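Beta-L-arabinobiosidase (PDB 5MQR) probably hydrolyses glycosidic bonds in plant pectin, as a bacterial beta-L-arabinobiosidase that also carries sialidase-like domains. Local coordinates at residues D803-S808 and R819-S824; L707-I712 and D748-W753; H869-T874 and N882-I887. One frame throughout, in Å; residues are numbered along the deposited sequence.

Contact 1: residues D803-S808 and R819-S824; sequences DGMEES and RPTINS
Asp-803 OD2 is gripped by two donors from the segment 819-824. Thr-821 OG1 donates to Asp-803 OD2 at 2.5 Å, a very short distance whose exact value is doubtful. Arg-819 NE makes a salt bridge to Asp-803 OD2 at 2.8 Å. This bond is nearly straight (N-H...O 172°) and enters almost along the C-O axis of the carboxylate. OD2 lies at the edge of the guanidinium, in its plane, although the carboxylate itself is turned 39° from that plane. The arginine chain bends at chi3 (60°), and its NE and NH1 meet different residues of the loop, Asp-803 and Ser-808. Arg-819 NH1 gives Ser-808 OG a weak bond of 3.2 Å. Ser-808 OG has a stronger partner in Asp-800 and also bonds Gly-811 N. Met-805 is present as selenomethionine. Met-805 SE sits at the guanidinium edge, 3.7 Å from Arg-819 NH2. The side chains of Met-805 and Thr-821 meet tip to tip, with Met-805 SE 4.0 Å from Thr-821 CG2. Asp-803 and its two donors are buried, and Asp-803 OD1 is hydrogen-bonded to Ser-751 OG. The contact fastens the loop after helix 768-788 to the start of helix 820-839, where Arg-819 is the N-cap residue. Met-805 packs on helix 948-964, and Thr-821 touches Ile-890 of helix 890-893.

Contact 2: residues L707-I712 and D748-W753; sequences LIACAI and DKFSSW
Two loops of the six-hairpin glycosidase domain meet where Phe-750 packs against a type I beta turn, Ala-709 to Ile-712. Cys-710 lies over one face of the phenylalanine ring. Its CB sits 3.7 Å from the centroid of the Phe-750 ring, 14° off the ring normal, which is a CH-pi contact. The backbone is equally close, with Cys-710 CA 3.5 Å from Phe-750 CG. With chi1 177° the sulfur is anti to the backbone N, and Cys-710 SG makes an oblique sulfur-aromatic contact, 4.6 Å from the centroid of the Phe-750 ring. Ile-708 CG2 approaches obliquely to 3.9 Å from Phe-750 CE2, and Ala-709 lies near CD2. Three consecutive residues thus touch the ring, Cys-710 over one face and the other two obliquely.

No direct hydrogen bond joins the two segments. Water takes that role beside the ring. One water donates to both Cys-710 O and Ser-751 O, each at 2.8 Å. A second water sits between Ala-709 O and Ser-751 O, though other acceptors compete for its protons. Phe-949 of helix 948-964 touches both Cys-710 and Trp-753. Phe-750 is partly exposed, and its side chain lies about 4 Å from a bound HEPES molecule. Each loop runs into a helix, 712-719 and 754-765. This is consistent with the (alpha/alpha)6 barrel of six-hairpin glycosidases, where loops joining the helices line the pocket at one end.

Contact 3: residues H869-T874 and N882-I887; sequences HQFFET and NVREAI
Arg-884 stacks its guanidinium on the ring of His-869, just before a G1 beta bulge at Gln-870 and Phe-871. The bulge belongs to the two-stranded sheet of 865-866 and 871-872. The two flat groups have centres 4.2 Å apart and planes at 21°. Arg-884 NH2 also donates to His-869 O at 2.9 Å, on a lone pair of the carbonyl. The arginine chain is extended from CG to NE, which lets it cross Phe-871 on the way. Arg-884 CB lies over that ring, 3.9 Å from the centroid of Phe-871. Glu-885 O is 3.2 Å from Phe-871 CE2, at the ring edge. Val-883 N gives a weak bond to Glu-873 OE1.

The other oxygen of that carboxylate positions the histidine. His-869 ND1 donates to Glu-873 OE2 at 2.7 Å, in the ring plane and on the syn lone pair, which fixes the rotation of the ring. Further out, Glu-926 forms a salt bridge with Arg-884 NH1. Ser-810 binds both Thr-874 OG1 and Glu-885 OE1. Near them a water accepts from Thr-874 N at 3.1 Å and lies 2.7 Å from Glu-885 OE1.

Contact 1 lies between the other two, its centre 12 Å from each. Contacts 2 and 3 are 23 Å apart between centres and do not touch. Toward contact 2, Ser-751 OG and Asp-803 OD1 form a probable hydrogen bond, and Gly-804 CA packs 3.9 Å from Cys-710 SG. Toward contact 3 the joint is packing: Ile-887 CG2 is 3.5 Å from Met-805 SE, and Thr-874 OG1 is 3.5 Å from Arg-819 CG. All three lie within the glycoside hydrolase domain. At contact 1 the side chain of Met-805 is about 10 Å from a bound HEPES. At contact 3, 1,2-ethanediol, probably from the crystallisation liquor, lies about 3 Å from the Arg-884 side chain.

Contact 1: residues D803-S808 and R819-S824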
loop_
_atom_site.group_PDB
_atom_site.type_symbol
_atom_site.label_atom_id
_atom_site.label_comp_id
_atom_site.label_asym_id
_atom_site.label_seq_id
_atom_site.Cartn_x
_atom_site.Cartn_y
_atom_site.Cartn_z
ATOM N N ASP A 803 11.934 -9.433 44.593
ATOM C CA ASP A 803 11.459 -8.742 43.380
ATOM C C ASP A 803 12.513 -8.696 42.279
ATOM O O ASP A 803 12.255 -8.114 41.238
ATOM C CB ASP A 803 11.031 -7.290 43.664
ATOM C CG ASP A 803 9.713 -7.191 44.385
ATOM O OD1 ASP A 803 8.840 -8.068 44.240
ATOM O OD2 ASP A 803 9.535 -6.191 45.092
ATOM N N GLY A 804 13.677 -9.316 42.479
ATOM C CA GLY A 804 14.820 -9.135 41.590
ATOM C C GLY A 804 15.498 -7.781 41.691
ATOM O O GLY A 804 16.230 -7.390 40.782
HETATM N N MSE A 805 15.269 -7.055 42.786
HETATM C CA MSE A 805 15.709 -5.675 42.882
HETATM C C MSE A 805 16.516 -5.430 44.134
HETATM O O MSE A 805 16.226 -4.525 44.925
HETATM C CB MSE A 805 14.518 -4.719 42.750
HETATM C CG MSE A 805 13.588 -5.081 41.599
HETATM SE SE MSE A 805 12.105 -3.803 41.532
HETATM C CE MSE A 805 11.222 -4.497 39.913
ATOM N N GLU A 806 17.581 -6.205 44.298
ATOM C CA GLU A 806 18.501 -5.991 45.416
ATOM C C GLU A 806 19.106 -4.568 45.448
ATOM O O GLU A 806 19.299 -3.929 44.407
ATOM C CB GLU A 806 19.607 -7.046 45.393
ATOM C CG GLU A 806 20.606 -6.876 44.261
ATOM C CD GLU A 806 21.762 -7.885 44.263
ATOM O OE1 GLU A 806 21.837 -8.787 45.160
ATOM O OE2 GLU A 806 22.628 -7.735 43.347
ATOM N N GLU A 807 19.402 -4.104 46.665
ATOM C CA GLU A 807 19.985 -2.783 46.927
ATOM C C GLU A 807 19.119 -1.605 46.442
ATOM O O GLU A 807 19.653 -0.572 46.026
ATOM C CB GLU A 807 21.403 -2.631 46.333
ATOM C CG GLU A 807 22.318 -3.844 46.324
ATOM C CD GLU A 807 22.387 -4.586 47.631
ATOM O OE1 GLU A 807 22.484 -3.950 48.697
ATOM O OE2 GLU A 807 22.336 -5.839 47.561
ATOM N N SER A 808 17.798 -1.756 46.496
ATOM C CA SER A 808 16.910 -0.635 46.268
ATOM C C SER A 808 17.017 0.287 47.481
ATOM O O SER A 808 17.421 -0.148 48.551
ATOM C CB SER A 808 15.467 -1.109 46.074
ATOM O OG SER A 808 14.870 -1.536 47.289
ATOM N N ARG A 819 5.788 -3.408 49.284
ATOM C CA ARG A 819 6.299 -2.763 48.082
ATOM C C ARG A 819 5.219 -2.714 46.981
ATOM O O ARG A 819 4.444 -3.674 46.852
ATOM C CB ARG A 819 7.533 -3.514 47.610
ATOM C CG ARG A 819 8.730 -3.327 48.525
ATOM C CD ARG A 819 9.840 -4.333 48.239
ATOM N NE ARG A 819 10.346 -4.220 46.874
ATOM C CZ ARG A 819 11.241 -3.332 46.422
ATOM N NH1 ARG A 819 11.786 -2.419 47.217
ATOM N NH2 ARG A 819 11.610 -3.377 45.138
ATOM N N PRO A 820 5.150 -1.609 46.190
ATOM C CA PRO A 820 4.112 -1.575 45.138
ATOM C C PRO A 820 4.349 -2.527 43.984
ATOM O O PRO A 820 3.462 -2.659 43.153
ATOM C CB PRO A 820 4.136 -0.120 44.644
ATOM C CG PRO A 820 5.484 0.372 45.013
ATOM C CD PRO A 820 5.778 -0.289 46.334
ATOM N N THR A 821 5.528 -3.159 43.925
ATOM C CA THR A 821 5.763 -4.310 43.057
ATOM C C THR A 821 4.744 -5.425 43.292
ATOM O O THR A 821 3.807 -5.600 42.495
ATOM C CB THR A 821 7.159 -4.913 43.273
ATOM O OG1 THR A 821 7.386 -5.075 44.684
ATOM C CG2 THR A 821 8.239 -4.026 42.657
ATOM N N ILE A 822 4.922 -6.168 44.384
ATOM C CA ILE A 822 4.141 -7.394 44.610
ATOM C C ILE A 822 2.650 -7.095 44.799
ATOM O O ILE A 822 1.814 -7.864 44.350
ATOM C CB ILE A 822 4.706 -8.285 45.749
ATOM C CG1 ILE A 822 3.867 -9.564 45.883
ATOM C CG2 ILE A 822 4.727 -7.554 47.078
ATOM C CD1 ILE A 822 4.554 -10.714 46.597
ATOM N N ASN A 823 2.317 -5.964 45.415
ATOM C CA ASN A 823 0.906 -5.571 45.559
ATOM C C ASN A 823 0.192 -5.299 44.225
ATOM O O ASN A 823 -0.948 -5.717 44.061
ATOM C CB ASN A 823 0.743 -4.405 46.529
ATOM C CG ASN A 823 0.957 -4.840 47.962
ATOM O OD1 ASN A 823 0.108 -5.546 48.521
ATOM N ND2 ASN A 823 2.119 -4.484 48.549
ATOM N N SER A 824 0.855 -4.626 43.289
ATOM C CA SER A 824 0.262 -4.378 41.993
ATOM C C SER A 824 0.187 -5.683 41.200
ATOM O O SER A 824 -0.783 -5.923 40.486
ATOM C CB SER A 824 1.086 -3.349 41.219
ATOM O OG SER A 824 1.079 -2.098 41.865
#

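Contact 2: residues L707-I712 and D748-W753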
loop_
_atom_site.group_PDB
_atom_site.type_symbol
_atom_site.label_atom_id
_atom_site.label_comp_id
_atom_site.label_asym_id
_atom_site.label_seq_id
_atom_site.Cartn_x
_atom_site.Cartn_y
_atom_site.Cartn_z
ATOM N N LEU A 707 16.715 -22.161 34.441
ATOM C CA LEU A 707 15.543 -21.297 34.463
ATOM C C LEU A 707 15.526 -20.396 35.693
ATOM O O LEU A 707 15.756 -20.849 36.808
ATOM C CB LEU A 707 14.272 -22.132 34.398
ATOM C CG LEU A 707 14.081 -22.935 33.109
ATOM C CD1 LEU A 707 12.885 -23.872 33.245
ATOM C CD2 LEU A 707 13.911 -22.011 31.910
ATOM N N ILE A 708 15.272 -19.116 35.458
ATOM C CA ILE A 708 15.127 -18.119 36.498
ATOM C C ILE A 708 13.757 -17.425 36.321
ATOM O O ILE A 708 13.430 -16.952 35.235
ATOM C CB ILE A 708 16.271 -17.106 36.395
ATOM C CG1 ILE A 708 17.609 -17.791 36.677
ATOM C CG2 ILE A 708 16.048 -15.930 37.337
ATOM C CD1 ILE A 708 18.824 -16.992 36.270
ATOM N N ALA A 709 12.983 -17.341 37.402
ATOM C CA ALA A 709 11.579 -16.904 37.334
ATOM C C ALA A 709 11.328 -15.406 37.325
ATOM O O ALA A 709 10.204 -14.965 37.102
ATOM C CB ALA A 709 10.805 -17.499 38.489
ATOM N N CYS A 710 12.355 -14.643 37.634
ATOM C CA CYS A 710 12.233 -13.207 37.879
ATOM C C CYS A 710 11.458 -12.453 36.802
ATOM O O CYS A 710 10.533 -11.701 37.128
ATOM C CB CYS A 710 13.638 -12.601 38.031
ATOM S SG CYS A 710 13.596 -10.822 38.242
ATOM N N ALA A 711 11.823 -12.689 35.537
ATOM C CA ALA A 711 11.276 -11.946 34.382
ATOM C C ALA A 711 10.263 -12.715 33.498
ATOM O O ALA A 711 10.030 -12.335 32.341
ATOM C CB ALA A 711 12.430 -11.430 33.519
ATOM N N ILE A 712 9.633 -13.759 34.032
ATOM C CA ILE A 712 8.656 -14.540 33.246
ATOM C C ILE A 712 7.563 -13.652 32.644
ATOM O O ILE A 712 7.176 -13.845 31.492
ATOM C CB ILE A 712 8.003 -15.682 34.058
ATOM C CG1 ILE A 712 9.068 -16.717 34.484
ATOM C CG2 ILE A 712 6.941 -16.365 33.205
ATOM C CD1 ILE A 712 8.576 -17.742 35.470
ATOM N N ASP A 748 8.949 -19.856 43.666
ATOM C CA ASP A 748 8.817 -19.195 44.949
ATOM C C ASP A 748 9.936 -18.160 45.246
ATOM O O ASP A 748 9.846 -17.468 46.238
ATOM C CB ASP A 748 8.568 -20.214 46.107
ATOM C CG ASP A 748 9.788 -21.080 46.465
ATOM O OD1 ASP A 748 10.932 -20.842 46.006
ATOM O OD2 ASP A 748 9.584 -22.041 47.237
ATOM N N LYS A 749 10.955 -18.042 44.390
ATOM C CA LYS A 749 12.068 -17.130 44.632
ATOM C C LYS A 749 11.858 -15.736 44.056
ATOM O O LYS A 749 12.626 -14.842 44.369
ATOM C CB LYS A 749 13.389 -17.711 44.082
ATOM C CG LYS A 749 13.845 -19.025 44.721
ATOM C CD LYS A 749 14.199 -18.841 46.185
ATOM C CE LYS A 749 14.728 -20.131 46.792
ATOM N NZ LYS A 749 14.593 -20.071 48.279
ATOM N N PHE A 750 10.843 -15.554 43.212
ATOM C CA PHE A 750 10.576 -14.251 42.619
ATOM C C PHE A 750 9.092 -13.940 42.524
ATOM O O PHE A 750 8.273 -14.820 42.206
ATOM C CB PHE A 750 11.214 -14.144 41.230
ATOM C CG PHE A 750 12.715 -14.187 41.247
ATOM C CD1 PHE A 750 13.449 -13.058 41.593
ATOM C CD2 PHE A 750 13.395 -15.356 40.958
ATOM C CE1 PHE A 750 14.840 -13.090 41.634
ATOM C CE2 PHE A 750 14.782 -15.394 40.986
ATOM C CZ PHE A 750 15.506 -14.264 41.330
ATOM N N SER A 751 8.762 -12.677 42.804
ATOM C CA SER A 751 7.419 -12.177 42.655
ATOM C C SER A 751 6.915 -12.478 41.250
ATOM O O SER A 751 7.701 -12.620 40.303
ATOM C CB SER A 751 7.364 -10.669 42.899
ATOM O OG SER A 751 7.855 -10.321 44.182
ATOM N N SER A 752 5.592 -12.573 41.136
ATOM C CA SER A 752 4.939 -13.004 39.896
ATOM C C SER A 752 3.756 -12.128 39.498
ATOM O O SER A 752 2.870 -11.868 40.336
ATOM C CB SER A 752 4.447 -14.446 40.054
ATOM O OG SER A 752 3.657 -14.816 38.943
ATOM N N TRP A 753 3.739 -11.706 38.226
ATOM C CA TRP A 753 2.513 -11.215 37.573
ATOM C C TRP A 753 2.066 -12.152 36.472
ATOM O O TRP A 753 1.437 -11.745 35.508
ATOM C CB TRP A 753 2.620 -9.755 37.112
ATOM C CG TRP A 753 3.488 -9.388 35.944
ATOM C CD1 TRP A 753 3.094 -9.265 34.670
ATOM C CD2 TRP A 753 4.873 -9.016 35.968
ATOM N NE1 TRP A 753 4.128 -8.870 33.879
ATOM C CE2 TRP A 753 5.236 -8.694 34.654
ATOM C CE3 TRP A 753 5.832 -8.906 36.972
ATOM C CZ2 TRP A 753 6.523 -8.292 34.307
ATOM C CZ3 TRP A 753 7.114 -8.501 36.629
ATOM C CH2 TRP A 753 7.452 -8.209 35.310
HETATM O O HOH W 1 7.674 -14.891 37.990
HETATM O O HOH W 2 9.650 -10.723 39.578
#

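Contact 3: residues H869-T874 and N882-I887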
loop_
_atom_site.group_PDB
_atom_site.type_symbol
_atom_site.label_atom_id
_atom_site.label_comp_id
_atom_site.label_asym_id
_atom_site.label_seq_id
_atom_site.Cartn_x
_atom_site.Cartn_y
_atom_site.Cartn_z
ATOM N N HIS A 869 4.664 13.204 49.126
ATOM C CA HIS A 869 5.312 13.138 47.806
ATOM C C HIS A 869 4.376 13.103 46.595
ATOM O O HIS A 869 4.799 13.428 45.482
ATOM C CB HIS A 869 6.229 11.907 47.731
ATOM C CG HIS A 869 7.481 12.040 48.527
ATOM N ND1 HIS A 869 8.379 11.005 48.673
ATOM C CD2 HIS A 869 7.991 13.086 49.219
ATOM C CE1 HIS A 869 9.399 11.415 49.403
ATOM N NE2 HIS A 869 9.179 12.668 49.760
ATOM N N GLN A 870 3.132 12.674 46.794
ATOM C CA GLN A 870 2.212 12.408 45.685
ATOM C C GLN A 870 2.826 11.386 44.726
ATOM O O GLN A 870 3.206 11.684 43.599
ATOM C CB GLN A 870 1.786 13.711 44.994
ATOM C CG GLN A 870 1.180 14.717 45.956
ATOM C CD GLN A 870 0.731 15.971 45.255
ATOM O OE1 GLN A 870 -0.227 15.968 44.477
ATOM N NE2 GLN A 870 1.423 17.056 45.522
ATOM N N PHE A 871 2.924 10.165 45.223
ATOM C CA PHE A 871 3.638 9.096 44.547
ATOM C C PHE A 871 3.431 7.782 45.318
ATOM O O PHE A 871 3.399 7.777 46.564
ATOM C CB PHE A 871 5.138 9.426 44.485
ATOM C CG PHE A 871 5.838 8.794 43.340
ATOM C CD1 PHE A 871 5.771 9.365 42.071
ATOM C CD2 PHE A 871 6.531 7.613 43.508
ATOM C CE1 PHE A 871 6.401 8.764 40.990
ATOM C CE2 PHE A 871 7.166 7.010 42.432
ATOM C CZ PHE A 871 7.101 7.588 41.172
ATOM N N PHE A 872 3.263 6.685 44.583
ATOM C CA PHE A 872 3.132 5.368 45.186
ATOM C C PHE A 872 4.493 4.895 45.612
ATOM O O PHE A 872 5.421 4.890 44.816
ATOM C CB PHE A 872 2.544 4.346 44.215
ATOM C CG PHE A 872 1.091 4.549 43.940
ATOM C CD1 PHE A 872 0.150 4.220 44.895
ATOM C CD2 PHE A 872 0.658 5.055 42.712
ATOM C CE1 PHE A 872 -1.195 4.405 44.644
ATOM C CE2 PHE A 872 -0.695 5.225 42.450
ATOM C CZ PHE A 872 -1.622 4.899 43.423
ATOM N N GLU A 873 4.603 4.494 46.870
ATOM C CA GLU A 873 5.883 4.148 47.464
ATOM C C GLU A 873 5.749 2.971 48.430
ATOM O O GLU A 873 4.662 2.671 48.935
ATOM C CB GLU A 873 6.466 5.360 48.197
ATOM C CG GLU A 873 6.754 6.556 47.294
ATOM C CD GLU A 873 7.353 7.750 48.031
ATOM O OE1 GLU A 873 7.665 7.631 49.231
ATOM O OE2 GLU A 873 7.527 8.822 47.390
ATOM N N THR A 874 6.885 2.322 48.658
ATOM C CA THR A 874 7.020 1.216 49.583
ATOM C C THR A 874 6.641 1.672 50.979
ATOM O O THR A 874 6.953 2.792 51.376
ATOM C CB THR A 874 8.470 0.727 49.626
ATOM O OG1 THR A 874 8.837 0.216 48.340
ATOM C CG2 THR A 874 8.657 -0.364 50.669
ATOM N N ASN A 882 9.582 6.965 51.836
ATOM C CA ASN A 882 9.881 8.343 51.450
ATOM C C ASN A 882 10.971 8.407 50.397
ATOM O O ASN A 882 11.956 9.132 50.559
ATOM C CB ASN A 882 10.270 9.186 52.665
ATOM C CG ASN A 882 9.107 9.437 53.586
ATOM O OD1 ASN A 882 7.980 9.689 53.145
ATOM N ND2 ASN A 882 9.371 9.394 54.876
ATOM N N VAL A 883 10.791 7.594 49.349
ATOM C CA VAL A 883 11.614 7.618 48.157
ATOM C C VAL A 883 10.744 7.284 46.946
ATOM O O VAL A 883 10.013 6.284 46.938
ATOM C CB VAL A 883 12.832 6.665 48.275
ATOM C CG1 VAL A 883 12.428 5.221 48.547
ATOM C CG2 VAL A 883 13.719 6.773 47.034
ATOM N N ARG A 884 10.790 8.151 45.944
ATOM C CA ARG A 884 10.120 7.895 44.687
ATOM C C ARG A 884 11.007 6.961 43.865
ATOM O O ARG A 884 12.173 7.301 43.558
ATOM C CB ARG A 884 9.873 9.183 43.914
ATOM C CG ARG A 884 9.022 10.224 44.623
ATOM C CD ARG A 884 8.738 11.359 43.657
ATOM N NE ARG A 884 7.951 12.446 44.233
ATOM C CZ ARG A 884 8.406 13.376 45.074
ATOM N NH1 ARG A 884 9.671 13.374 45.494
ATOM N NH2 ARG A 884 7.574 14.313 45.511
ATOM N N GLU A 885 10.463 5.795 43.529
ATOM C CA GLU A 885 11.185 4.788 42.733
ATOM C C GLU A 885 10.387 4.444 41.485
ATOM O O GLU A 885 9.203 4.728 41.404
ATOM C CB GLU A 885 11.446 3.523 43.567
ATOM C CG GLU A 885 12.359 3.748 44.767
ATOM C CD GLU A 885 12.426 2.554 45.708
ATOM O OE1 GLU A 885 11.366 2.057 46.167
ATOM O OE2 GLU A 885 13.554 2.104 45.990
ATOM N N ALA A 886 11.037 3.795 40.531
ATOM C CA ALA A 886 10.349 3.362 39.312
ATOM C C ALA A 886 9.208 2.400 39.639
ATOM O O ALA A 886 8.202 2.372 38.903
ATOM C CB ALA A 886 11.323 2.703 38.339
ATOM N N ILE A 887 9.366 1.633 40.735
ATOM C CA ILE A 887 8.332 0.692 41.147
ATOM C C ILE A 887 7.009 1.386 41.457
ATOM O O ILE A 887 5.980 0.760 41.385
ATOM C CB ILE A 887 8.730 -0.238 42.321
ATOM C CG1 ILE A 887 9.058 0.545 43.600
ATOM C CG2 ILE A 887 9.879 -1.139 41.902
ATOM C CD1 ILE A 887 9.118 -0.329 44.856
HETATM O O HOH W 3 5.545 12.896 42.725
HETATM O O HOH W 4 8.246 4.400 44.680
HETATM O O HOH W 5 9.180 3.524 46.956
#